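Local structure of glycosylation Associate Protein 3 (Streptococcus agalactiae serotype V, 6OYC) at residues Asn42-Ser48 / Thr118-Ile124; Ile7-Asp11 / Phe25-Val30; Leu64-Tyr70 / Ile109-Glu115. The protein probably works within the Gap1-Gap2-Gap3 complex in the glycosylation and accessory Sec export of a serine-rich surface adhesin, carrying a beta-sandwich domain of the galactose-binding-like class. All coordinates share one frame; numbering follows the deposited sequence.

All three contacts belong to the antiparallel beta sandwich. Interaction 1 pairs an outermost strand of the four-stranded sheet with its neighbour, whereas interactions 2 and 3 involve strands of the facing sheet. Interaction 1 joins the other two: its centre lies about 14 Å from that of interaction 2 and about 17 Å from that of interaction 3, while interactions 2 and 3 are about 27 Å apart, centre to centre, and do not touch. Trp-46 NE1 is 2.7 Å from Tyr-8 O, a probable hydrogen bond; at the other end Tyr-119 CZ packs 3.4 Å from Leu-64 CD1. A glycerol, probably from the crystallisation liquor, is hydrogen-bonded to Thr-118 OG1 in interaction 1.

Interaction 1: residues Asn42-Ser48 / Thr118-Ile124; sequences NLYTWSS and TYTISLI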
loop_
_atom_site.group_PDB
_atom_site.type_symbol
_atom_site.label_atom_id
_atom_site.label_comp_id
_atom_site.label_asym_id
_atom_site.label_seq_id
_atom_site.Cartn_x
_atom_site.Cartn_y
_atom_site.Cartn_z
ATOM N N ASN C 42 7.300 23.578 -7.353
ATOM C CA ASN C 42 6.539 22.876 -6.329
ATOM C C ASN C 42 5.597 21.953 -7.088
ATOM O O ASN C 42 4.605 22.403 -7.658
ATOM C CB ASN C 42 5.796 23.866 -5.440
ATOM C CG ASN C 42 5.239 23.223 -4.186
ATOM O OD1 ASN C 42 5.715 23.467 -3.078
ATOM N ND2 ASN C 42 4.219 22.396 -4.358
ATOM N N LEU C 43 5.935 20.657 -7.142
ATOM C CA LEU C 43 5.171 19.723 -7.967
ATOM C C LEU C 43 3.885 19.291 -7.296
ATOM O O LEU C 43 2.907 18.975 -7.985
ATOM C CB LEU C 43 5.992 18.473 -8.283
ATOM C CG LEU C 43 7.317 18.657 -9.012
ATOM C CD1 LEU C 43 8.224 17.476 -8.718
ATOM C CD2 LEU C 43 7.094 18.818 -10.522
ATOM N N TYR C 44 3.877 19.253 -5.963
ATOM C CA TYR C 44 2.722 18.763 -5.235
ATOM C C TYR C 44 2.896 19.091 -3.762
ATOM O O TYR C 44 4.010 19.023 -3.235
ATOM C CB TYR C 44 2.541 17.247 -5.438
ATOM C CG TYR C 44 1.213 16.801 -4.911
ATOM C CD1 TYR C 44 0.045 17.072 -5.614
ATOM C CD2 TYR C 44 1.110 16.174 -3.673
ATOM C CE1 TYR C 44 -1.187 16.707 -5.113
ATOM C CE2 TYR C 44 -0.123 15.786 -3.169
ATOM C CZ TYR C 44 -1.269 16.053 -3.897
ATOM O OH TYR C 44 -2.501 15.697 -3.402
ATOM N N THR C 45 1.790 19.422 -3.099
ATOM C CA THR C 45 1.803 19.728 -1.673
ATOM C C THR C 45 0.679 18.980 -0.968
ATOM O O THR C 45 -0.487 19.077 -1.368
ATOM C CB THR C 45 1.674 21.239 -1.420
ATOM O OG1 THR C 45 2.863 21.893 -1.872
ATOM C CG2 THR C 45 1.520 21.527 0.082
ATOM N N TRP C 46 1.044 18.244 0.077
ATOM C CA TRP C 46 0.134 17.608 1.017
ATOM C C TRP C 46 -0.069 18.503 2.238
ATOM O O TRP C 46 0.817 19.272 2.619
ATOM C CB TRP C 46 0.692 16.263 1.481
ATOM C CG TRP C 46 0.901 15.242 0.416
ATOM C CD1 TRP C 46 0.023 14.271 0.037
ATOM C CD2 TRP C 46 2.083 15.050 -0.378
ATOM N NE1 TRP C 46 0.573 13.494 -0.957
ATOM C CE2 TRP C 46 1.840 13.943 -1.224
ATOM C CE3 TRP C 46 3.313 15.709 -0.465
ATOM C CZ2 TRP C 46 2.783 13.483 -2.150
ATOM C CZ3 TRP C 46 4.254 15.243 -1.378
ATOM C CH2 TRP C 46 3.982 14.145 -2.209
ATOM N N SER C 47 -1.223 18.365 2.891
ATOM C CA SER C 47 -1.531 19.270 3.992
ATOM C C SER C 47 -2.173 18.532 5.165
ATOM O O SER C 47 -2.937 17.579 4.981
ATOM C CB SER C 47 -2.455 20.416 3.530
ATOM O OG SER C 47 -2.751 21.246 4.640
ATOM N N SER C 48 -1.872 19.010 6.376
ATOM C CA SER C 48 -2.410 18.453 7.613
ATOM C C SER C 48 -3.754 19.057 8.016
ATOM O O SER C 48 -4.341 18.614 9.013
ATOM C CB SER C 48 -1.395 18.621 8.767
ATOM O OG SER C 48 -1.511 19.853 9.466
ATOM N N THR C 118 -0.155 23.641 12.064
ATOM C CA THR C 118 -0.332 22.725 10.944
ATOM C C THR C 118 1.004 22.517 10.237
ATOM O O THR C 118 2.013 23.151 10.564
ATOM C CB THR C 118 -1.369 23.247 9.935
ATOM O OG1 THR C 118 -0.859 24.423 9.300
ATOM C CG2 THR C 118 -2.680 23.566 10.629
ATOM N N TYR C 119 1.011 21.634 9.240
ATOM C CA TYR C 119 2.216 21.467 8.438
ATOM C C TYR C 119 1.841 21.003 7.036
ATOM O O TYR C 119 0.743 20.505 6.789
ATOM C CB TYR C 119 3.222 20.499 9.108
ATOM C CG TYR C 119 2.804 19.036 9.164
ATOM C CD1 TYR C 119 1.824 18.593 10.059
ATOM C CD2 TYR C 119 3.384 18.092 8.313
ATOM C CE1 TYR C 119 1.440 17.258 10.102
ATOM C CE2 TYR C 119 3.006 16.742 8.352
ATOM C CZ TYR C 119 2.037 16.334 9.248
ATOM O OH TYR C 119 1.666 15.011 9.290
ATOM N N THR C 120 2.757 21.210 6.108
ATOM C CA THR C 120 2.602 20.750 4.739
ATOM C C THR C 120 3.852 19.987 4.347
ATOM O O THR C 120 4.922 20.181 4.920
ATOM C CB THR C 120 2.412 21.906 3.749
ATOM O OG1 THR C 120 3.607 22.688 3.734
ATOM C CG2 THR C 120 1.204 22.793 4.121
ATOM N N ILE C 121 3.728 19.139 3.334
ATOM C CA ILE C 121 4.886 18.479 2.742
ATOM C C ILE C 121 4.811 18.695 1.244
ATOM O O ILE C 121 3.756 18.481 0.643
ATOM C CB ILE C 121 4.937 16.978 3.086
ATOM C CG1 ILE C 121 4.998 16.784 4.606
ATOM C CG2 ILE C 121 6.123 16.354 2.429
ATOM C CD1 ILE C 121 4.844 15.329 5.070
ATOM N N SER C 122 5.919 19.134 0.646
ATOM C CA SER C 122 5.964 19.484 -0.766
ATOM C C SER C 122 7.051 18.699 -1.477
ATOM O O SER C 122 8.190 18.628 -1.005
ATOM C CB SER C 122 6.209 20.981 -0.958
ATOM O OG SER C 122 5.079 21.721 -0.572
ATOM N N LEU C 123 6.685 18.103 -2.607
ATOM C CA LEU C 123 7.646 17.548 -3.547
ATOM C C LEU C 123 8.186 18.685 -4.400
ATOM O O LEU C 123 7.410 19.447 -4.989
ATOM C CB LEU C 123 6.962 16.510 -4.431
ATOM C CG LEU C 123 7.674 15.281 -4.969
ATOM C CD1 LEU C 123 8.168 14.418 -3.813
ATOM C CD2 LEU C 123 6.700 14.487 -5.870
ATOM N N ILE C 124 9.506 18.821 -4.458
ATOM C CA ILE C 124 10.121 19.927 -5.182
ATOM C C ILE C 124 11.097 19.383 -6.219
ATOM O O ILE C 124 11.991 18.593 -5.891
ATOM C CB ILE C 124 10.809 20.912 -4.226
ATOM C CG1 ILE C 124 9.785 21.436 -3.220
ATOM C CG2 ILE C 124 11.409 22.057 -5.009
ATOM C CD1 ILE C 124 10.328 22.444 -2.259
#
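Thr-45 and Ser-122 face each other as an antiparallel non-hydrogen-bonded pair, and their hydroxyls, OG1 and OG, close the gap with a 2.6 Å hydrogen bond. Asn-42 reaches the same spot from three residues back. With CG anti to its backbone nitrogen (chi1 -167°), its amide extends beside the two hydroxyls, and ND2 donates to Thr-45 OG1 at 2.9 Å, fixing that hydroxyl from a second direction.

Trp-46 occupies the other face. Its backbone N bonds Ile-121 O at 2.8 Å, and the same oxygen lies at the indole edge, 3.0 Å from CE3. Tyr-44 CD2 covers one indole face, over its centre.

The ends depart from the regular ladder. Leu-43 N donates to Leu-123 O while Leu-123 N donates to Tyr-44 O, the register moving by one residue in a beta bulge. At the far end Ser-48 N donates to Tyr-119 O, while Tyr-119 N turns to Ser-48 OG (3.1 Å, 157° at the hydrogen), so a side-chain oxygen takes the place of a strand carbonyl.

Beyond this ladder, strand 118-125 pairs on its far side with strand 84-91, leaving strand 41-47 outermost within the chain. Trp-46, Ile-121 and Leu-123 point into the sandwich, where Leu-136 of strand 130-140 and Leu-72 and Leu-74 of strand 69-78 meet them.

Interaction 2: residues Ile7-Asp11 / Phe25-Val30; sequences IYWDD and FLGKSV
Trp-9 meets Val-30 and Phe-25 over one face of its indole, and it can be traced outward from the backbone. CB touches Val-30 CG2 at 3.6 Å. Because CG is anti to the backbone nitrogen (chi1 -180°), the ring system extends across the valine: CG still borders CG2, CE3 lies against Val-30 CB, and CG1 stands above the six-membered ring, 3.8 Å from its centroid and close to the ring normal. On the pyrrole side CD1 is 4.1 Å from Phe-25 CE2, with NE1 beside Phe-25 CZ. The phenyl edge thus points at the indole face in a T-shaped pair, the five-membered ring and phenyl centroids being 5.5 Å apart and the planes at 86°.

Phe-25 and Val-30 sit on the two strands of a beta hairpin, either side of its type II' turn, Leu-26 to Ser-29, which has Gly-27 at its second position with positive phi (68°). Ser-29 N bonds Leu-26 O across it, and the return bond is weak. The segment 7-11, leaving strand 4-7, runs past this hairpin without a direct hydrogen bond to it; instead, one water accepts from Trp-9 N and donates to Lys-28 O, 2.8 Å from each.

Phe-25 is covered on both faces, by Val-30 CG1 and, on the opposite side, by Asp-11 CB, which lies 3.6 Å from the ring centroid. Lys-28 lays CD over a face of Tyr-8, 4.2 Å from its centroid. Their polar ends have partners in the second domain: Lys-28 NZ forms a salt bridge with Asp-201, and Tyr-8 OH bonds Lys-172.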
loop_
_atom_site.group_PDB
_atom_site.type_symbol
_atom_site.label_atom_id
_atom_site.label_comp_id
_atom_site.label_asym_id
_atom_site.label_seq_id
_atom_site.Cartn_x
_atom_site.Cartn_y
_atom_site.Cartn_z
ATOM N N ILE C 7 1.725 8.112 1.802
ATOM C CA ILE C 7 1.244 9.377 1.287
ATOM C C ILE C 7 1.542 9.421 -0.206
ATOM O O ILE C 7 2.699 9.263 -0.618
ATOM C CB ILE C 7 1.910 10.545 2.041
ATOM C CG1 ILE C 7 1.357 10.639 3.460
ATOM C CG2 ILE C 7 1.702 11.819 1.360
ATOM C CD1 ILE C 7 2.418 11.141 4.475
ATOM N N TYR C 8 0.503 9.649 -1.009
ATOM C CA TYR C 8 0.542 9.457 -2.449
ATOM C C TYR C 8 0.272 10.763 -3.186
ATOM O O TYR C 8 -0.444 11.644 -2.694
ATOM C CB TYR C 8 -0.487 8.392 -2.869
ATOM C CG TYR C 8 -0.183 7.035 -2.286
ATOM C CD1 TYR C 8 0.665 6.152 -2.938
ATOM C CD2 TYR C 8 -0.726 6.644 -1.072
ATOM C CE1 TYR C 8 0.959 4.906 -2.397
ATOM C CE2 TYR C 8 -0.444 5.412 -0.529
ATOM C CZ TYR C 8 0.398 4.547 -1.188
ATOM O OH TYR C 8 0.676 3.312 -0.632
ATOM N N TRP C 9 0.849 10.878 -4.379
ATOM C CA TRP C 9 0.661 12.060 -5.218
ATOM C C TRP C 9 -0.682 11.961 -5.938
ATOM O O TRP C 9 -0.901 11.047 -6.742
ATOM C CB TRP C 9 1.820 12.189 -6.208
ATOM C CG TRP C 9 1.780 13.362 -7.146
ATOM C CD1 TRP C 9 0.719 14.194 -7.396
ATOM C CD2 TRP C 9 2.849 13.831 -7.973
ATOM N NE1 TRP C 9 1.067 15.139 -8.323
ATOM C CE2 TRP C 9 2.370 14.946 -8.688
ATOM C CE3 TRP C 9 4.169 13.416 -8.178
ATOM C CZ2 TRP C 9 3.157 15.651 -9.595
ATOM C CZ3 TRP C 9 4.951 14.121 -9.083
ATOM C CH2 TRP C 9 4.438 15.223 -9.782
ATOM N N ASP C 10 -1.576 12.900 -5.643
ATOM C CA ASP C 10 -2.871 13.010 -6.299
ATOM C C ASP C 10 -2.836 14.068 -7.409
ATOM O O ASP C 10 -2.091 15.046 -7.334
ATOM C CB ASP C 10 -3.935 13.352 -5.266
ATOM C CG ASP C 10 -5.284 12.914 -5.686
ATOM O OD1 ASP C 10 -5.935 13.666 -6.437
ATOM O OD2 ASP C 10 -5.690 11.809 -5.278
ATOM N N ASP C 11 -3.647 13.873 -8.451
ATOM C CA ASP C 11 -3.568 14.780 -9.597
ATOM C C ASP C 11 -4.407 16.040 -9.445
ATOM O O ASP C 11 -4.326 16.922 -10.320
ATOM C CB ASP C 11 -3.991 14.076 -10.885
ATOM C CG ASP C 11 -5.251 13.291 -10.721
ATOM O OD1 ASP C 11 -5.630 13.042 -9.553
ATOM O OD2 ASP C 11 -5.860 12.942 -11.758
ATOM N N PHE C 25 -0.241 9.121 -14.523
ATOM C CA PHE C 25 -0.651 8.504 -13.259
ATOM C C PHE C 25 -0.847 7.019 -13.507
ATOM O O PHE C 25 -1.915 6.583 -13.943
ATOM C CB PHE C 25 -1.895 9.179 -12.690
ATOM C CG PHE C 25 -1.618 10.568 -12.224
ATOM C CD1 PHE C 25 -1.504 11.609 -13.145
ATOM C CD2 PHE C 25 -1.367 10.827 -10.886
ATOM C CE1 PHE C 25 -1.192 12.894 -12.735
ATOM C CE2 PHE C 25 -1.059 12.108 -10.467
ATOM C CZ PHE C 25 -0.958 13.143 -11.390
ATOM N N LEU C 26 0.210 6.257 -13.243
ATOM C CA LEU C 26 0.244 4.810 -13.414
ATOM C C LEU C 26 -0.030 4.161 -12.064
ATOM O O LEU C 26 0.868 4.056 -11.219
ATOM C CB LEU C 26 1.596 4.369 -13.961
ATOM C CG LEU C 26 1.813 4.815 -15.400
ATOM C CD1 LEU C 26 3.281 4.724 -15.787
ATOM C CD2 LEU C 26 0.930 3.997 -16.346
ATOM N N GLY C 27 -1.264 3.707 -11.874
ATOM C CA GLY C 27 -1.656 3.082 -10.632
ATOM C C GLY C 27 -1.671 4.082 -9.502
ATOM O O GLY C 27 -2.397 5.076 -9.555
ATOM N N LYS C 28 -0.852 3.852 -8.484
ATOM C CA LYS C 28 -0.677 4.836 -7.428
ATOM C C LYS C 28 0.532 5.729 -7.657
ATOM O O LYS C 28 0.684 6.725 -6.950
ATOM C CB LYS C 28 -0.564 4.125 -6.069
ATOM C CG LYS C 28 -1.912 3.539 -5.605
ATOM C CD LYS C 28 -1.880 2.979 -4.185
ATOM C CE LYS C 28 -1.279 1.570 -4.164
ATOM N NZ LYS C 28 -1.452 0.908 -2.837
ATOM N N SER C 29 1.373 5.418 -8.634
ATOM C CA SER C 29 2.613 6.139 -8.865
ATOM C C SER C 29 2.446 7.177 -9.972
ATOM O O SER C 29 1.466 7.176 -10.722
ATOM C CB SER C 29 3.728 5.159 -9.219
ATOM O OG SER C 29 3.843 4.185 -8.210
ATOM N N VAL C 30 3.427 8.079 -10.058
ATOM C CA VAL C 30 3.398 9.187 -11.005
ATOM C C VAL C 30 4.706 9.204 -11.790
ATOM O O VAL C 30 5.794 9.246 -11.198
ATOM C CB VAL C 30 3.165 10.537 -10.301
ATOM C CG1 VAL C 30 2.970 11.639 -11.321
ATOM C CG2 VAL C 30 1.962 10.446 -9.376
HETATM O O HOH W 1 2.102 8.745 -5.671
#

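Interaction 3: residues Leu64-Tyr70 / Ile109-Glu115; sequences LRKGTRY and IFIYPKE
Tyr-70 and Phe-110 form an antiparallel hydrogen-bonded pair, Tyr-70 N to Phe-110 O at 2.8 Å and Phe-110 N to Tyr-70 O at 2.9 Å. The ladder outlasts the regular strands: Tyr-112 N donates to Thr-68 O, and Gly-67 N to Tyr-112 O at 2.7 Å, almost straight (175°). Gly-67 belongs to the type II turn from Arg-65 to Thr-68, closed by Thr-68 N to Arg-65 O.

Among side-chain polar contacts, Lys-66 NZ reaches Lys-114 O at 2.7 Å from above the carbonyl plane and also bonds Ala-116 O. Tyr-70 OH accepts from Arg-65 N, tying the ring to its own turn, and a water links Leu-64 N with Tyr-112 OH.

Leu-64 and Tyr-70 share the apolar contacts. Leu-64 CB sits over the Tyr-112 ring in a CH-pi contact, 3.7 Å from the centroid and 12° off the normal, while CD2 covers a face of Tyr-70. Tyr-112 comes beneath CB by swinging CG anti to its backbone nitrogen (chi1 -172°). Tyr-70 CB lies off-centre against the Phe-110 ring, 3.7 Å from CZ.

Strand 69-78 is flanked by strands 107-111 and 130-140; Phe-110 points into the sandwich, where it touches Leu-138 of strand 130-140 and Ile-88 of strand 84-91.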
loop_
_atom_site.group_PDB
_atom_site.type_symbol
_atom_site.label_atom_id
_atom_site.label_comp_id
_atom_site.label_asym_id
_atom_site.label_seq_id
_atom_site.Cartn_x
_atom_site.Cartn_y
_atom_site.Cartn_z
ATOM N N LEU C 64 0.043 15.374 14.201
ATOM C CA LEU C 64 1.280 15.002 14.875
ATOM C C LEU C 64 1.327 15.621 16.268
ATOM O O LEU C 64 0.571 16.544 16.589
ATOM C CB LEU C 64 2.502 15.438 14.051
ATOM C CG LEU C 64 2.591 14.875 12.620
ATOM C CD1 LEU C 64 3.902 15.279 11.935
ATOM C CD2 LEU C 64 2.424 13.347 12.599
ATOM N N ARG C 65 2.215 15.101 17.108
ATOM C CA ARG C 65 2.333 15.562 18.493
ATOM C C ARG C 65 3.599 16.402 18.673
ATOM O O ARG C 65 4.701 15.964 18.315
ATOM C CB ARG C 65 2.340 14.380 19.478
ATOM C CG ARG C 65 1.272 13.290 19.228
ATOM C CD ARG C 65 -0.095 13.909 19.074
ATOM N NE ARG C 65 -1.200 13.001 19.386
ATOM C CZ ARG C 65 -1.965 12.376 18.484
ATOM N NH1 ARG C 65 -1.754 12.522 17.159
ATOM N NH2 ARG C 65 -2.951 11.590 18.920
ATOM N N LYS C 66 3.441 17.596 19.252
ATOM C CA LYS C 66 4.577 18.485 19.466
ATOM C C LYS C 66 5.620 17.818 20.346
ATOM O O LYS C 66 5.313 17.335 21.439
ATOM C CB LYS C 66 4.124 19.795 20.108
ATOM C CG LYS C 66 3.112 20.628 19.292
ATOM C CD LYS C 66 2.496 21.703 20.189
ATOM C CE LYS C 66 1.336 22.419 19.535
ATOM N NZ LYS C 66 1.737 23.779 19.155
ATOM N N GLY C 67 6.860 17.778 19.863
ATOM C CA GLY C 67 7.939 17.161 20.603
ATOM C C GLY C 67 8.185 15.697 20.301
ATOM O O GLY C 67 9.173 15.147 20.789
ATOM N N THR C 68 7.328 15.048 19.516
ATOM C CA THR C 68 7.556 13.664 19.116
ATOM C C THR C 68 8.468 13.624 17.890
ATOM O O THR C 68 8.506 14.568 17.091
ATOM C CB THR C 68 6.204 12.984 18.848
ATOM O OG1 THR C 68 5.512 12.852 20.094
ATOM C CG2 THR C 68 6.330 11.589 18.176
ATOM N N ARG C 69 9.255 12.552 17.784
ATOM C CA ARG C 69 10.128 12.342 16.635
ATOM C C ARG C 69 9.383 11.593 15.543
ATOM O O ARG C 69 8.664 10.636 15.819
ATOM C CB ARG C 69 11.363 11.527 17.015
ATOM C CG ARG C 69 12.313 12.169 18.003
ATOM C CD ARG C 69 13.622 11.354 18.143
ATOM N NE ARG C 69 13.388 9.960 18.532
ATOM C CZ ARG C 69 13.149 9.562 19.779
ATOM N NH1 ARG C 69 13.115 10.453 20.761
ATOM N NH2 ARG C 69 12.948 8.276 20.048
ATOM N N TYR C 70 9.595 11.996 14.297
ATOM C CA TYR C 70 9.026 11.282 13.172
ATOM C C TYR C 70 10.074 11.059 12.089
ATOM O O TYR C 70 11.042 11.814 11.949
ATOM C CB TYR C 70 7.816 12.022 12.590
ATOM C CG TYR C 70 6.689 12.204 13.577
ATOM C CD1 TYR C 70 5.662 11.267 13.685
ATOM C CD2 TYR C 70 6.642 13.333 14.401
ATOM C CE1 TYR C 70 4.613 11.450 14.595
ATOM C CE2 TYR C 70 5.604 13.525 15.304
ATOM C CZ TYR C 70 4.596 12.585 15.395
ATOM O OH TYR C 70 3.587 12.792 16.301
ATOM N N ILE C 109 14.718 12.291 10.088
ATOM C CA ILE C 109 13.995 12.257 11.340
ATOM C C ILE C 109 13.940 13.681 11.856
ATOM O O ILE C 109 14.966 14.367 11.905
ATOM C CB ILE C 109 14.655 11.309 12.353
ATOM C CG1 ILE C 109 14.624 9.883 11.801
ATOM C CG2 ILE C 109 13.930 11.378 13.700
ATOM C CD1 ILE C 109 15.135 8.837 12.773
ATOM N N PHE C 110 12.748 14.131 12.214
ATOM C CA PHE C 110 12.561 15.481 12.707
ATOM C C PHE C 110 11.670 15.410 13.933
ATOM O O PHE C 110 10.937 14.437 14.127
ATOM C CB PHE C 110 11.918 16.378 11.647
ATOM C CG PHE C 110 10.492 15.976 11.303
ATOM C CD1 PHE C 110 10.249 14.997 10.345
ATOM C CD2 PHE C 110 9.409 16.560 11.949
ATOM C CE1 PHE C 110 8.951 14.613 10.026
ATOM C CE2 PHE C 110 8.108 16.183 11.644
ATOM C CZ PHE C 110 7.875 15.202 10.680
ATOM N N ILE C 111 11.728 16.458 14.750
ATOM C CA ILE C 111 10.788 16.646 15.846
ATOM C C ILE C 111 9.690 17.593 15.384
ATOM O O ILE C 111 9.976 18.666 14.852
ATOM C CB ILE C 111 11.497 17.183 17.098
ATOM C CG1 ILE C 111 12.182 16.024 17.830
ATOM C CG2 ILE C 111 10.509 17.888 18.000
ATOM C CD1 ILE C 111 13.413 16.449 18.566
ATOM N N TYR C 112 8.439 17.185 15.549
ATOM C CA TYR C 112 7.335 18.089 15.270
ATOM C C TYR C 112 7.412 19.243 16.262
ATOM O O TYR C 112 7.287 19.011 17.472
ATOM C CB TYR C 112 5.998 17.363 15.382
ATOM C CG TYR C 112 4.802 18.167 14.916
ATOM C CD1 TYR C 112 4.672 18.568 13.576
ATOM C CD2 TYR C 112 3.781 18.508 15.812
ATOM C CE1 TYR C 112 3.549 19.299 13.150
ATOM C CE2 TYR C 112 2.655 19.227 15.394
ATOM C CZ TYR C 112 2.544 19.625 14.065
ATOM O OH TYR C 112 1.432 20.353 13.674
ATOM N N PRO C 113 7.639 20.474 15.810
ATOM C CA PRO C 113 8.057 21.539 16.728
ATOM C C PRO C 113 6.900 22.132 17.521
ATOM O O PRO C 113 5.734 22.021 17.143
ATOM C CB PRO C 113 8.667 22.579 15.789
ATOM C CG PRO C 113 7.945 22.381 14.516
ATOM C CD PRO C 113 7.690 20.906 14.405
ATOM N N LYS C 114 7.269 22.809 18.627
ATOM C CA LYS C 114 6.296 23.333 19.587
ATOM C C LYS C 114 5.416 24.425 18.999
ATOM O O LYS C 114 4.276 24.591 19.438
ATOM C CB LYS C 114 6.985 23.896 20.832
ATOM C CG LYS C 114 7.335 22.917 21.957
ATOM C CD LYS C 114 8.037 21.667 21.467
ATOM C CE LYS C 114 9.516 21.972 21.364
ATOM N NZ LYS C 114 10.345 20.790 21.065
ATOM N N GLU C 115 5.923 25.195 18.045
ATOM C CA GLU C 115 5.164 26.286 17.439
ATOM C C GLU C 115 4.295 25.835 16.269
ATOM O O GLU C 115 3.527 26.641 15.731
ATOM C CB GLU C 115 6.118 27.387 16.967
ATOM C CG GLU C 115 6.729 28.171 18.109
ATOM C CD GLU C 115 5.681 28.808 18.995
ATOM O OE1 GLU C 115 4.723 29.405 18.468
ATOM O OE2 GLU C 115 5.811 28.703 20.226
HETATM O O HOH W 2 -0.213 18.012 12.896
#